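Local coordinates for colicin-B (Escherichia coli, PDB 1RH1), which kills Escherichia coli and closely related bacteria by forming channels that depolarise the cytoplasmic membrane and dissipate cellular energy, at residues A[358-363]-A[457-461]; A[372-376]-A[499-503]. All coordinates share one frame; numbering follows the deposited sequence.

Overall arrangement
Contacts 1 and 2 both lie in the helical pore-forming domain of colicin B, their centres about 19 Å apart and their nearest atoms about 8 Å apart. Along the chain the segments alternate: 358-363, 372-376, 457-461, 499-503. The loop that leads out of helix 342-357 packs on the start of helix 457-472, and the next helix, 366-376, meets the start of the last helix, 500-510. The rest of helix 457-472 and helix 479-495, which roughly match the two predicted transmembrane spans, lie between the third segment and the fourth. Contact 1 is mostly apolar and buried, contact 2 a partly buried salt-bridge network beside an apolar patch; both join the predicted membrane hairpin or its flank to earlier helices.

Contact 1 of 2, residues A[358-363]-A[457-461]; sequences FQGKTI and SAVAL
The ring of F358 receives the methyl CD1 of L461 squarely on one face, 3.5 Å from the ring centroid and only 5° off its normal, a CH-pi contact. Its edge is turned to the helix start, with CE2 3.8 Å from S457 CB and CD2 3.7 Å from A458 CA; alanine keeps the helix surface low enough for a large ring to come this near. On the opposite face lies CB of K361, so the ring is sandwiched. Beyond it, I363 CG2 touches L461 CG at 3.7 Å as the two branched chains run antiparallel alongside one another. S457 supplies the polar link: chi1 of -71° sets OG opposite the carbonyl carbon, and CB points toward the loop, which brings the hydroxyl to I363 N. OG accepts a weak, bent hydrogen bond from I363 N at 2.8 Å, giving the backbone N-H of the buried I363 a partner. The loop is shaped by a type II beta turn from F358 to K361, closed by K361 N on F358 O, with G360 taking the positive phi that suits glycine at its third position. Helix 441-452 also packs on I363. Together these contacts seat an interhelical turn on the first turn of a predicted membrane-spanning helix in the colicin pore-forming domain.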
# COMPACT_ATOMS: atom_id res chain seq x y z
N PHE A 358 0.80 -18.69 10.33
CA PHE A 358 2.20 -18.55 10.61
C PHE A 358 2.91 -17.45 9.85
O PHE A 358 4.06 -17.17 10.14
CB PHE A 358 2.82 -19.86 10.30
CG PHE A 358 4.14 -20.03 10.99
CD1 PHE A 358 4.14 -20.51 12.28
CD2 PHE A 358 5.32 -19.76 10.31
CE1 PHE A 358 5.35 -20.73 12.93
CE2 PHE A 358 6.52 -19.97 10.94
CZ PHE A 358 6.53 -20.46 12.25
N GLN A 359 2.27 -16.79 8.89
CA GLN A 359 2.85 -15.66 8.18
C GLN A 359 3.33 -14.57 9.14
O GLN A 359 2.67 -14.10 10.07
CB GLN A 359 1.78 -15.16 7.24
CG GLN A 359 2.27 -14.14 6.24
CD GLN A 359 1.36 -14.11 5.02
OE1 GLN A 359 0.25 -14.67 5.03
NE2 GLN A 359 1.80 -13.49 3.92
N GLY A 360 4.59 -14.23 8.92
CA GLY A 360 5.24 -13.24 9.76
C GLY A 360 5.90 -13.87 10.98
O GLY A 360 6.79 -13.25 11.58
N LYS A 361 5.49 -15.09 11.39
CA LYS A 361 6.10 -15.78 12.51
C LYS A 361 7.39 -16.49 12.09
O LYS A 361 7.78 -16.58 10.91
CB LYS A 361 5.09 -16.76 13.11
CG LYS A 361 3.82 -16.04 13.60
CD LYS A 361 2.70 -17.00 13.99
CE LYS A 361 1.33 -16.30 14.01
NZ LYS A 361 0.25 -17.25 13.74
N THR A 362 8.06 -16.95 13.14
CA THR A 362 9.39 -17.53 13.05
C THR A 362 9.39 -18.98 13.49
O THR A 362 8.81 -19.20 14.56
CB THR A 362 10.29 -16.64 13.93
OG1 THR A 362 10.27 -15.38 13.27
CG2 THR A 362 11.73 -17.11 14.12
N ILE A 363 10.00 -19.98 12.83
CA ILE A 363 9.91 -21.34 13.38
C ILE A 363 10.65 -21.42 14.70
O ILE A 363 11.45 -20.54 14.99
CB ILE A 363 10.52 -22.49 12.47
CG1 ILE A 363 11.92 -22.18 12.01
CG2 ILE A 363 9.62 -22.69 11.27
CD1 ILE A 363 12.49 -23.38 11.28
N SER A 457 10.68 -18.07 7.54
CA SER A 457 10.23 -19.21 8.34
C SER A 457 8.97 -19.87 7.83
O SER A 457 8.92 -21.09 7.71
CB SER A 457 9.91 -18.85 9.78
OG SER A 457 11.02 -18.55 10.60
N ALA A 458 7.97 -19.06 7.46
CA ALA A 458 6.73 -19.58 6.91
C ALA A 458 6.97 -20.41 5.64
O ALA A 458 6.49 -21.54 5.60
CB ALA A 458 5.81 -18.42 6.58
N VAL A 459 7.75 -19.94 4.66
CA VAL A 459 8.09 -20.71 3.47
C VAL A 459 8.89 -21.97 3.88
O VAL A 459 8.65 -23.06 3.35
CB VAL A 459 8.92 -19.84 2.50
CG1 VAL A 459 9.12 -20.53 1.18
CG2 VAL A 459 8.20 -18.59 2.16
N ALA A 460 9.81 -21.91 4.84
CA ALA A 460 10.54 -23.10 5.26
C ALA A 460 9.67 -24.10 5.99
O ALA A 460 9.95 -25.29 5.95
CB ALA A 460 11.67 -22.73 6.18
N LEU A 461 8.60 -23.63 6.65
CA LEU A 461 7.66 -24.53 7.30
C LEU A 461 6.84 -25.25 6.24
O LEU A 461 6.60 -26.45 6.37
CB LEU A 461 6.68 -23.79 8.17
CG LEU A 461 6.58 -24.13 9.65
CD1 LEU A 461 5.32 -23.46 10.13
CD2 LEU A 461 6.52 -25.62 9.95

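Contact 2 of 2, residues A[372-376]-A[499-503]; sequences SINKL and DKFVD
K375 reaches across to D499 and D503, and its chain can be followed outward from helix 366-376. CB points toward the facing segment, and CG stands anti to the backbone N (chi1 175°). The bend comes at chi3 (-60°) and turns the end of the chain in between the two aspartates. CD passes 3.4 Å from D503 OD1, and CE comes equally close to D499 OD1. At the tip, NZ is held by both oxygens of D499, at 2.9 Å from OD2 and from OD1, each offering its syn lone pair, so NZ sits between the two oxygens in a bifurcated salt bridge. A third bond, from NZ to D503 OD1 at 3.1 Å, arrives on the syn side but 24° out of that carboxylate's plane. Lysine suits the place because its long chain spans the gap and its charge is shared by two acids four residues apart. D499 OD1 has a second donor: OG of S372 binds its anti lone pair at 2.7 Å, a grip that probably helps fix the carboxylate's rotation. Beside the charges V502 forms the apolar part, its CG1 3.7 Å from L376 CB and also near the carbonyl O of S372; a compact branched side chain fits closely between helices here. R364 touches D499 and makes a weak hydrogen bond to S372 OG. N506, further along helix 500-510, bonds through ND2 to K375 O, while S372 packs on A495 of helix 479-495 and F501 extends to helix 342-357, placing this pairing within the helical bundle.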
# COMPACT_ATOMS: atom_id res chain seq x y z
N SER A 372 11.82 -31.28 21.68
CA SER A 372 10.48 -31.79 21.51
C SER A 372 10.48 -33.12 20.82
O SER A 372 9.93 -34.06 21.39
CB SER A 372 9.61 -30.89 20.68
OG SER A 372 9.08 -29.91 21.54
N ILE A 373 11.13 -33.27 19.66
CA ILE A 373 11.02 -34.57 19.02
C ILE A 373 11.78 -35.62 19.82
O ILE A 373 11.42 -36.78 19.70
CB ILE A 373 11.53 -34.55 17.52
CG1 ILE A 373 12.98 -34.54 17.44
CG2 ILE A 373 11.07 -33.33 16.79
CD1 ILE A 373 13.32 -35.93 16.91
N ASN A 374 12.77 -35.27 20.66
CA ASN A 374 13.44 -36.24 21.51
C ASN A 374 12.52 -36.81 22.58
O ASN A 374 12.71 -37.93 23.07
CB ASN A 374 14.61 -35.66 22.26
CG ASN A 374 15.87 -35.44 21.46
OD1 ASN A 374 16.63 -34.54 21.80
ND2 ASN A 374 16.15 -36.20 20.40
N LYS A 375 11.54 -35.96 22.94
CA LYS A 375 10.49 -36.27 23.90
C LYS A 375 9.49 -37.24 23.27
O LYS A 375 8.98 -38.14 23.94
CB LYS A 375 9.82 -34.95 24.28
CG LYS A 375 8.60 -35.02 25.20
CD LYS A 375 7.80 -33.72 25.22
CE LYS A 375 8.53 -32.46 25.69
NZ LYS A 375 7.59 -31.46 26.18
N LEU A 376 9.23 -37.08 21.97
CA LEU A 376 8.28 -37.90 21.27
C LEU A 376 8.83 -39.29 21.06
O LEU A 376 8.21 -40.29 21.40
CB LEU A 376 7.97 -37.28 19.94
CG LEU A 376 7.19 -38.10 18.96
CD1 LEU A 376 5.83 -38.45 19.52
CD2 LEU A 376 7.08 -37.31 17.69
N ASP A 499 5.34 -26.85 21.34
CA ASP A 499 5.56 -28.07 22.09
C ASP A 499 4.20 -28.65 22.48
O ASP A 499 4.14 -29.84 22.79
CB ASP A 499 6.40 -27.79 23.35
CG ASP A 499 6.73 -29.01 24.20
OD1 ASP A 499 7.53 -29.85 23.78
OD2 ASP A 499 6.18 -29.13 25.29
N LYS A 500 3.12 -27.84 22.48
CA LYS A 500 1.77 -28.33 22.73
C LYS A 500 1.53 -29.57 21.89
O LYS A 500 1.34 -30.67 22.42
CB LYS A 500 0.64 -27.35 22.33
CG LYS A 500 0.52 -25.98 23.00
CD LYS A 500 0.63 -26.03 24.53
CE LYS A 500 0.64 -24.62 25.14
NZ LYS A 500 0.85 -24.67 26.58
N PHE A 501 1.73 -29.40 20.58
CA PHE A 501 1.53 -30.43 19.58
C PHE A 501 2.25 -31.74 19.86
O PHE A 501 1.69 -32.80 19.60
CB PHE A 501 1.96 -29.87 18.23
CG PHE A 501 1.21 -28.62 17.81
CD1 PHE A 501 -0.10 -28.38 18.23
CD2 PHE A 501 1.85 -27.70 16.97
CE1 PHE A 501 -0.77 -27.23 17.81
CE2 PHE A 501 1.16 -26.55 16.56
CZ PHE A 501 -0.14 -26.31 16.98
N VAL A 502 3.46 -31.70 20.43
CA VAL A 502 4.14 -32.96 20.72
C VAL A 502 3.74 -33.49 22.10
O VAL A 502 3.97 -34.66 22.40
CB VAL A 502 5.65 -32.72 20.58
CG1 VAL A 502 6.49 -33.96 20.86
CG2 VAL A 502 5.90 -32.40 19.12
N ASP A 503 3.14 -32.68 22.98
CA ASP A 503 2.56 -33.24 24.19
C ASP A 503 1.22 -33.91 23.87
O ASP A 503 1.01 -34.98 24.43
CB ASP A 503 2.38 -32.15 25.23
CG ASP A 503 3.66 -31.82 26.00
OD1 ASP A 503 4.68 -32.51 25.84
OD2 ASP A 503 3.65 -30.87 26.80